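Local coordinates for hypothetical protein TTHA0636 (Thermus thermophilus HB8, PDB 1WWP), which is of unknown function but, as a member of the nucleotidyltransferase substrate-binding protein family, probably works together with a nucleotide-transferring partner, at residues 4-9 with 109-114; 32-37 with 79-84; 40-45 with 57-62. All blocks are in the same frame, centred on the assembly; numbering follows the deposited sequence.

Contact 1 (4-9 with 109-114)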
loop_
_atom_site.group_PDB
_atom_site.type_symbol
_atom_site.label_atom_id
_atom_site.label_comp_id
_atom_site.label_asym_id
_atom_site.label_seq_id
_atom_site.Cartn_x
_atom_site.Cartn_y
_atom_site.Cartn_z
ATOM N N LYS A 4 6.222 -16.879 -4.371
ATOM C CA LYS A 4 4.920 -16.905 -5.035
ATOM C C LYS A 4 4.377 -15.491 -5.250
ATOM O O LYS A 4 3.780 -15.186 -6.290
ATOM C CB LYS A 4 3.937 -17.727 -4.201
ATOM C CG LYS A 4 2.865 -18.458 -5.004
ATOM C CD LYS A 4 1.893 -17.501 -5.677
ATOM C CE LYS A 4 0.737 -18.260 -6.307
ATOM N NZ LYS A 4 -0.219 -17.351 -6.989
ATOM N N ALA A 5 4.580 -14.629 -4.261
ATOM C CA ALA A 5 4.124 -13.250 -4.362
ATOM C C ALA A 5 4.945 -12.589 -5.466
ATOM O O ALA A 5 4.427 -11.817 -6.268
ATOM C CB ALA A 5 4.334 -12.531 -3.038
ATOM N N LEU A 6 6.230 -12.924 -5.509
ATOM C CA LEU A 6 7.138 -12.387 -6.511
ATOM C C LEU A 6 6.704 -12.750 -7.935
ATOM O O LEU A 6 7.007 -12.028 -8.882
ATOM C CB LEU A 6 8.557 -12.897 -6.256
ATOM C CG LEU A 6 9.657 -12.457 -7.226
ATOM C CD1 LEU A 6 9.636 -10.937 -7.444
ATOM C CD2 LEU A 6 10.993 -12.896 -6.659
ATOM N N ALA A 7 5.977 -13.855 -8.069
ATOM C CA ALA A 7 5.493 -14.340 -9.370
ATOM C C ALA A 7 4.378 -13.473 -9.935
ATOM O O ALA A 7 4.325 -13.201 -11.137
ATOM C CB ALA A 7 5.006 -15.781 -9.227
ATOM N N THR A 8 3.476 -13.040 -9.061
ATOM C CA THR A 8 2.360 -12.201 -9.478
ATOM C C THR A 8 2.888 -10.823 -9.863
ATOM O O THR A 8 2.357 -10.174 -10.770
ATOM C CB THR A 8 1.334 -12.082 -8.355
ATOM O OG1 THR A 8 1.936 -11.440 -7.224
ATOM C CG2 THR A 8 0.876 -13.468 -7.930
ATOM N N LEU A 9 3.946 -10.380 -9.187
ATOM C CA LEU A 9 4.548 -9.086 -9.501
ATOM C C LEU A 9 5.163 -9.113 -10.903
ATOM O O LEU A 9 4.934 -8.207 -11.710
ATOM C CB LEU A 9 5.641 -8.733 -8.480
ATOM C CG LEU A 9 6.561 -7.558 -8.861
ATOM C CD1 LEU A 9 5.732 -6.313 -9.057
ATOM C CD2 LEU A 9 7.601 -7.328 -7.795
ATOM N N LEU A 109 16.126 -8.265 -8.426
ATOM C CA LEU A 109 16.898 -8.291 -7.181
ATOM C C LEU A 109 16.294 -9.277 -6.177
ATOM O O LEU A 109 16.994 -10.130 -5.628
ATOM C CB LEU A 109 16.935 -6.891 -6.558
ATOM C CG LEU A 109 18.017 -6.489 -5.539
ATOM C CD1 LEU A 109 17.337 -5.962 -4.301
ATOM C CD2 LEU A 109 18.939 -7.654 -5.204
HETATM N N MSE A 110 14.989 -9.166 -5.952
HETATM C CA MSE A 110 14.317 -10.037 -5.004
HETATM C C MSE A 110 14.353 -11.491 -5.409
HETATM O O MSE A 110 14.514 -12.372 -4.561
HETATM C CB MSE A 110 12.869 -9.584 -4.790
HETATM C CG MSE A 110 12.775 -8.226 -4.096
HETATM SE SE MSE A 110 11.032 -7.676 -3.447
HETATM C CE MSE A 110 10.304 -6.813 -5.027
ATOM N N GLU A 111 14.203 -11.743 -6.706
ATOM C CA GLU A 111 14.224 -13.103 -7.227
ATOM C C GLU A 111 15.596 -13.727 -6.980
ATOM O O GLU A 111 15.705 -14.878 -6.571
ATOM C CB GLU A 111 13.914 -13.084 -8.731
ATOM C CG GLU A 111 13.783 -14.463 -9.375
ATOM C CD GLU A 111 13.339 -14.401 -10.838
ATOM O OE1 GLU A 111 13.027 -15.473 -11.402
ATOM O OE2 GLU A 111 13.304 -13.294 -11.425
ATOM N N GLN A 112 16.640 -12.948 -7.223
ATOM C CA GLN A 112 18.006 -13.414 -7.044
ATOM C C GLN A 112 18.375 -13.592 -5.581
ATOM O O GLN A 112 19.064 -14.548 -5.220
ATOM C CB GLN A 112 18.987 -12.432 -7.693
ATOM C CG GLN A 112 19.035 -12.500 -9.203
ATOM C CD GLN A 112 19.982 -11.477 -9.788
ATOM O OE1 GLN A 112 21.109 -11.322 -9.319
ATOM N NE2 GLN A 112 19.532 -10.775 -10.821
ATOM N N VAL A 113 17.931 -12.675 -4.733
ATOM C CA VAL A 113 18.266 -12.800 -3.321
ATOM C C VAL A 113 17.560 -14.005 -2.738
ATOM O O VAL A 113 18.178 -14.813 -2.068
ATOM C CB VAL A 113 17.878 -11.541 -2.527
ATOM C CG1 VAL A 113 18.282 -11.704 -1.051
ATOM C CG2 VAL A 113 18.576 -10.332 -3.124
ATOM N N LEU A 114 16.265 -14.141 -3.008
ATOM C CA LEU A 114 15.517 -15.271 -2.469
ATOM C C LEU A 114 16.196 -16.581 -2.845
ATOM O O LEU A 114 16.271 -17.508 -2.032
ATOM C CB LEU A 114 14.073 -15.247 -2.974
ATOM C CG LEU A 114 13.228 -14.103 -2.406
ATOM C CD1 LEU A 114 11.835 -14.122 -3.008
ATOM C CD2 LEU A 114 13.171 -14.227 -0.899
#

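Contact 2 (32-37 with 79-84)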
loop_
_atom_site.group_PDB
_atom_site.type_symbol
_atom_site.label_atom_id
_atom_site.label_comp_id
_atom_site.label_asym_id
_atom_site.label_seq_id
_atom_site.Cartn_x
_atom_site.Cartn_y
_atom_site.Cartn_z
ATOM N N TYR A 32 3.044 -5.979 -1.343
ATOM C CA TYR A 32 3.044 -7.228 -0.603
ATOM C C TYR A 32 4.226 -8.136 -0.889
ATOM O O TYR A 32 4.557 -8.992 -0.074
ATOM C CB TYR A 32 1.702 -7.970 -0.748
ATOM C CG TYR A 32 1.299 -8.496 -2.108
ATOM C CD1 TYR A 32 1.988 -9.547 -2.706
ATOM C CD2 TYR A 32 0.134 -8.023 -2.733
ATOM C CE1 TYR A 32 1.516 -10.133 -3.900
ATOM C CE2 TYR A 32 -0.344 -8.595 -3.915
ATOM C CZ TYR A 32 0.344 -9.652 -4.491
ATOM O OH TYR A 32 -0.164 -10.239 -5.631
ATOM N N THR A 33 4.884 -7.941 -2.027
ATOM C CA THR A 33 6.055 -8.741 -2.333
ATOM C C THR A 33 7.221 -8.232 -1.490
ATOM O O THR A 33 8.051 -9.002 -0.998
ATOM C CB THR A 33 6.450 -8.623 -3.825
ATOM O OG1 THR A 33 5.421 -9.199 -4.638
ATOM C CG2 THR A 33 7.790 -9.328 -4.073
ATOM N N PHE A 34 7.287 -6.917 -1.348
ATOM C CA PHE A 34 8.327 -6.281 -0.549
ATOM C C PHE A 34 8.233 -6.739 0.905
ATOM O O PHE A 34 9.229 -7.134 1.510
ATOM C CB PHE A 34 8.146 -4.769 -0.595
ATOM C CG PHE A 34 9.035 -4.025 0.348
ATOM C CD1 PHE A 34 8.575 -3.651 1.612
ATOM C CD2 PHE A 34 10.326 -3.669 -0.033
ATOM C CE1 PHE A 34 9.388 -2.928 2.480
ATOM C CE2 PHE A 34 11.152 -2.945 0.830
ATOM C CZ PHE A 34 10.677 -2.576 2.091
ATOM N N GLU A 35 7.030 -6.653 1.461
ATOM C CA GLU A 35 6.814 -7.042 2.847
ATOM C C GLU A 35 7.225 -8.489 3.070
ATOM O O GLU A 35 7.877 -8.807 4.064
ATOM C CB GLU A 35 5.352 -6.846 3.233
ATOM C CG GLU A 35 4.825 -5.412 3.007
ATOM C CD GLU A 35 5.600 -4.324 3.773
ATOM O OE1 GLU A 35 6.037 -4.576 4.920
ATOM O OE2 GLU A 35 5.748 -3.207 3.228
ATOM N N ALA A 36 6.849 -9.366 2.145
ATOM C CA ALA A 36 7.208 -10.775 2.264
ATOM C C ALA A 36 8.706 -10.931 2.070
ATOM O O ALA A 36 9.339 -11.794 2.665
ATOM C CB ALA A 36 6.463 -11.616 1.221
ATOM N N PHE A 37 9.282 -10.082 1.233
ATOM C CA PHE A 37 10.706 -10.176 0.982
ATOM C C PHE A 37 11.572 -9.803 2.201
ATOM O O PHE A 37 12.442 -10.567 2.590
ATOM C CB PHE A 37 11.088 -9.298 -0.205
ATOM C CG PHE A 37 12.551 -9.287 -0.489
ATOM C CD1 PHE A 37 13.173 -10.405 -1.029
ATOM C CD2 PHE A 37 13.325 -8.169 -0.172
ATOM C CE1 PHE A 37 14.555 -10.418 -1.256
ATOM C CE2 PHE A 37 14.701 -8.169 -0.390
ATOM C CZ PHE A 37 15.322 -9.302 -0.937
ATOM N N GLY A 79 16.653 1.630 -1.770
ATOM C CA GLY A 79 15.836 2.504 -2.586
ATOM C C GLY A 79 14.451 1.908 -2.632
ATOM O O GLY A 79 13.448 2.617 -2.719
HETATM N N MSE A 80 14.403 0.582 -2.560
HETATM C CA MSE A 80 13.147 -0.144 -2.584
HETATM C C MSE A 80 12.339 0.221 -1.335
HETATM O O MSE A 80 11.129 0.393 -1.404
HETATM C CB MSE A 80 13.438 -1.639 -2.616
HETATM C CG MSE A 80 12.301 -2.502 -3.092
HETATM SE SE MSE A 80 12.942 -4.273 -3.551
HETATM C CE MSE A 80 13.190 -4.993 -1.761
ATOM N N VAL A 81 13.010 0.349 -0.193
ATOM C CA VAL A 81 12.297 0.721 1.028
ATOM C C VAL A 81 11.722 2.128 0.882
ATOM O O VAL A 81 10.575 2.374 1.245
ATOM C CB VAL A 81 13.207 0.638 2.275
ATOM C CG1 VAL A 81 12.469 1.191 3.528
ATOM C CG2 VAL A 81 13.593 -0.812 2.532
ATOM N N ASP A 82 12.492 3.053 0.322
ATOM C CA ASP A 82 11.970 4.407 0.155
ATOM C C ASP A 82 10.786 4.454 -0.829
ATOM O O ASP A 82 9.807 5.159 -0.592
ATOM C CB ASP A 82 13.093 5.367 -0.265
ATOM C CG ASP A 82 14.066 5.674 0.886
ATOM O OD1 ASP A 82 13.633 5.656 2.068
ATOM O OD2 ASP A 82 15.257 5.951 0.613
ATOM N N ASP A 83 10.856 3.700 -1.920
ATOM C CA ASP A 83 9.741 3.666 -2.868
ATOM C C ASP A 83 8.502 3.064 -2.205
ATOM O O ASP A 83 7.363 3.412 -2.537
ATOM C CB ASP A 83 10.102 2.837 -4.091
ATOM C CG ASP A 83 10.890 3.625 -5.098
ATOM O OD1 ASP A 83 11.278 3.039 -6.129
ATOM O OD2 ASP A 83 11.113 4.836 -4.853
ATOM N N ARG A 84 8.740 2.159 -1.264
ATOM C CA ARG A 84 7.665 1.519 -0.534
ATOM C C ARG A 84 6.929 2.591 0.289
ATOM O O ARG A 84 5.715 2.533 0.469
ATOM C CB ARG A 84 8.250 0.427 0.366
ATOM C CG ARG A 84 7.230 -0.251 1.263
ATOM C CD ARG A 84 6.173 -0.984 0.457
ATOM N NE ARG A 84 5.093 -1.461 1.308
ATOM C CZ ARG A 84 4.031 -0.734 1.633
ATOM N NH1 ARG A 84 3.908 0.507 1.173
ATOM N NH2 ARG A 84 3.083 -1.249 2.405
#

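Contact 3 (40-45 with 57-62)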
loop_
_atom_site.group_PDB
_atom_site.type_symbol
_atom_site.label_atom_id
_atom_site.label_comp_id
_atom_site.label_asym_id
_atom_site.label_seq_id
_atom_site.Cartn_x
_atom_site.Cartn_y
_atom_site.Cartn_z
ATOM N N ALA A 40 11.386 -12.410 4.943
ATOM C CA ALA A 40 12.127 -13.652 4.713
ATOM C C ALA A 40 13.609 -13.422 5.031
ATOM O O ALA A 40 14.291 -14.292 5.580
ATOM C CB ALA A 40 11.953 -14.125 3.240
ATOM N N LEU A 41 14.121 -12.259 4.655
ATOM C CA LEU A 41 15.519 -11.918 4.947
ATOM C C LEU A 41 15.704 -11.820 6.479
ATOM O O LEU A 41 16.671 -12.328 7.029
ATOM C CB LEU A 41 15.882 -10.571 4.314
ATOM C CG LEU A 41 16.543 -10.545 2.936
ATOM C CD1 LEU A 41 16.882 -9.095 2.559
ATOM C CD2 LEU A 41 17.815 -11.367 2.972
ATOM N N GLN A 42 14.762 -11.159 7.147
ATOM C CA GLN A 42 14.831 -11.012 8.603
ATOM C C GLN A 42 14.910 -12.382 9.300
ATOM O O GLN A 42 15.778 -12.602 10.140
ATOM C CB GLN A 42 13.615 -10.219 9.101
ATOM C CG GLN A 42 13.542 -10.083 10.613
ATOM C CD GLN A 42 12.235 -9.462 11.077
ATOM O OE1 GLN A 42 11.147 -9.917 10.718
ATOM N NE2 GLN A 42 12.340 -8.422 11.887
ATOM N N ALA A 43 14.019 -13.303 8.925
ATOM C CA ALA A 43 13.989 -14.655 9.500
ATOM C C ALA A 43 15.259 -15.413 9.176
ATOM O O ALA A 43 15.793 -16.147 10.010
ATOM C CB ALA A 43 12.786 -15.430 8.962
ATOM N N TYR A 44 15.748 -15.239 7.954
ATOM C CA TYR A 44 16.961 -15.920 7.542
ATOM C C TYR A 44 18.158 -15.423 8.370
ATOM O O TYR A 44 18.976 -16.208 8.843
ATOM C CB TYR A 44 17.236 -15.651 6.069
ATOM C CG TYR A 44 18.505 -16.298 5.563
ATOM C CD1 TYR A 44 18.511 -17.617 5.126
ATOM C CD2 TYR A 44 19.705 -15.590 5.532
ATOM C CE1 TYR A 44 19.671 -18.216 4.667
ATOM C CE2 TYR A 44 20.875 -16.181 5.075
ATOM C CZ TYR A 44 20.849 -17.496 4.642
ATOM O OH TYR A 44 22.002 -18.093 4.178
ATOM N N LEU A 45 18.281 -14.109 8.496
ATOM C CA LEU A 45 19.389 -13.530 9.249
ATOM C C LEU A 45 19.308 -14.007 10.703
ATOM O O LEU A 45 20.320 -14.300 11.329
ATOM C CB LEU A 45 19.323 -12.002 9.171
ATOM C CG LEU A 45 19.783 -11.420 7.827
ATOM C CD1 LEU A 45 19.312 -9.994 7.700
ATOM C CD2 LEU A 45 21.315 -11.529 7.707
ATOM N N LYS A 57 15.121 -1.427 6.592
ATOM C CA LYS A 57 16.460 -0.873 6.369
ATOM C C LYS A 57 17.543 -1.545 7.205
ATOM O O LYS A 57 18.655 -1.769 6.738
ATOM C CB LYS A 57 16.469 0.636 6.629
ATOM C CG LYS A 57 16.079 1.471 5.406
ATOM C CD LYS A 57 16.216 2.962 5.690
ATOM C CE LYS A 57 15.886 3.799 4.461
ATOM N NZ LYS A 57 15.895 5.265 4.777
ATOM N N GLY A 58 17.220 -1.870 8.445
ATOM C CA GLY A 58 18.196 -2.521 9.299
ATOM C C GLY A 58 18.504 -3.914 8.803
ATOM O O GLY A 58 19.642 -4.370 8.848
ATOM N N VAL A 59 17.470 -4.604 8.341
ATOM C CA VAL A 59 17.651 -5.959 7.834
ATOM C C VAL A 59 18.505 -5.921 6.569
ATOM O O VAL A 59 19.397 -6.736 6.359
ATOM C CB VAL A 59 16.273 -6.653 7.539
ATOM C CG1 VAL A 59 16.492 -8.000 6.851
ATOM C CG2 VAL A 59 15.532 -6.863 8.851
ATOM N N ILE A 60 18.263 -4.927 5.734
ATOM C CA ILE A 60 19.044 -4.835 4.506
ATOM C C ILE A 60 20.539 -4.585 4.856
ATOM O O ILE A 60 21.445 -5.206 4.269
ATOM C CB ILE A 60 18.426 -3.734 3.568
ATOM C CG1 ILE A 60 17.133 -4.276 2.959
ATOM C CG2 ILE A 60 19.416 -3.318 2.518
ATOM C CD1 ILE A 60 16.237 -3.198 2.320
ATOM N N ARG A 61 20.788 -3.715 5.838
ATOM C CA ARG A 61 22.164 -3.407 6.258
ATOM C C ARG A 61 22.853 -4.665 6.780
ATOM O O ARG A 61 24.024 -4.903 6.522
ATOM C CB ARG A 61 22.183 -2.331 7.351
ATOM C CG ARG A 61 21.425 -1.079 6.978
ATOM C CD ARG A 61 22.368 0.097 6.935
ATOM N NE ARG A 61 21.693 1.348 6.635
ATOM C CZ ARG A 61 20.742 1.892 7.384
ATOM N NH1 ARG A 61 20.333 1.300 8.503
ATOM N NH2 ARG A 61 20.200 3.035 6.997
ATOM N N LEU A 62 22.127 -5.492 7.532
ATOM C CA LEU A 62 22.703 -6.748 8.052
ATOM C C LEU A 62 22.887 -7.724 6.880
ATOM O O LEU A 62 23.889 -8.419 6.803
ATOM C CB LEU A 62 21.785 -7.370 9.126
ATOM C CG LEU A 62 21.621 -6.522 10.405
ATOM C CD1 LEU A 62 20.474 -7.062 11.247
ATOM C CD2 LEU A 62 22.943 -6.515 11.205
#

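Contact 1 (4-9 with 109-114)
Leu6 of helix 2-13 meets Met110, Glu111 and Leu114 of helix 93-116 almost wholly through one methyl group, a worked case of one leucine branch making most of the contacts between two helices. Its CB and CG form only a stem. With CG anti to the backbone N (chi1 179°), that stem is carried across towards the partner helix, where it forks. The CD1 branch turns aside towards Leu9 of its own helix, 4.2 Å from Leu9 CD2. CD2 goes on and presses against the backbone of the other segment, lying 3.3 Å from Glu111 CA, a tight approach. The methyl is flanked by Glu111 CB at 3.6 Å, by Leu114 CD1 at 3.9 Å and by Met110 CB. The two helices are the first and last of an all-helical bundle, and here they run nearly antiparallel, their local axes 10.5 Å apart and 157° between directions; the chain's two ends are thus packed side by side. Leu9 widens the patch: its CD2 touches CE of Met110, present as selenomethionine, at 3.9 Å, the two side chains crossing at about a right angle. Towards the exposed margin Glu111 extends beyond CG, and its OE1 forms a salt bridge with Lys10 one turn beyond Leu6. On another side of helix 2-13, Lys4 NZ is hydrogen-bonded to Tyr91 OH of the second subunit.

Contact 2 (32-37 with 79-84)
Two torsions set up the meeting of Phe34 and Arg84: a chi1 of 172° swings the Phe34 ring to the carbonyl side and out towards helix 71-86, while Arg84 bends at chi2 (63°) and lays its aliphatic chain over that ring. Arg84 CG sits 4.0 Å from the Phe34 centroid in a CH-pi contact over one face. The far edge is met in the ring plane by Val81, whose CG2 comes within 3.4 Å of Phe34 CZ. The terminal methyl of Met80, a selenomethionine, reaches between two rings, with CE 3.6 Å from Phe34 CD2 and also 3.6 Å from Phe37 CD2. Beyond the ring Arg84 turns polar. Its NE donates to Glu35 OE2 at 2.7 Å in a salt bridge that uses the anti lone pair of the carboxylate; the bond is bent (137°), and the carboxylate and guanidinium planes stand almost perpendicular. Glu35 OE1 is held separately by Trp38 NE1, so each carboxylate oxygen has its own partner. Were Phe34 cut back to an alanine, a gap would probably open between Arg84, Met80 and Val81, and the arginine's methylenes would lose the surface they lie on. Val88 of the second subunit packs on both Glu35 and Arg84 at the margin of what is a helix-helix interface of an all-helical bundle, apolar within and closed at its edge by an ion pair.

Contact 3 (40-45 with 57-62)
Val59 is the knob that helix 56-66 presses between Leu41, Gln42 and Leu45 of helix 20-49, where Trp38, one turn earlier, completes the hole; both valine methyls are engaged. CG1, set beside the carbonyl carbon by a chi1 of 173°, lies 3.7 Å from Leu41 CB, 3.6 Å from the backbone N of Gln42 and 3.6 Å from Leu45 CD1. CG2 rests beside the Gln42 stem, 3.9 Å from its CB, Gln42 and Val59 crossing at about a right angle. The amide at the end of Gln42 is occupied elsewhere, NE2 giving a hydrogen bond to Gly53 O in the connection between the helices. Next in sequence, Ile60 points away and packs on Ala77, Leu78 and Val81 of helix 71-86, so consecutive residues serve two different neighbours. One turn after Val59, Leu62 resumes the contact, its CB 3.9 Å from Leu45 CD1. Leu45 CD1 also lies 3.5 Å from Val59 O, bridging the turn. The local axes are 9.6 Å apart and their directions diverge by 52°, so these successive helices run nearer parallel than antiparallel here. No hydrogen bond or ion pair spans the two segments, which implies that shape fit and the burial of branched aliphatic groups hold them together.

The three contacts are nested along the chain: contact 3 lies inside the loop closed by contact 2, which lies inside that closed by contact 1. Helix 20-49 serves contacts 2 and 3, whose centres are about 12 Å apart, and Val81 CG2 meets Ile60 CD1 at 3.6 Å between them. Contact 1, its centre about 11 Å from that of contact 2, joins it through Met110 SE, 3.6 Å from Phe37 CB, and through a probable hydrogen bond between Thr8 OG1 and Tyr32 OH at 2.9 Å. Contacts 1 and 3, about 16 Å apart, meet where Val113 CG1 approaches Leu41 CD2. Contacts 1 and 2 also touch the second subunit, whereas contact 3 does not.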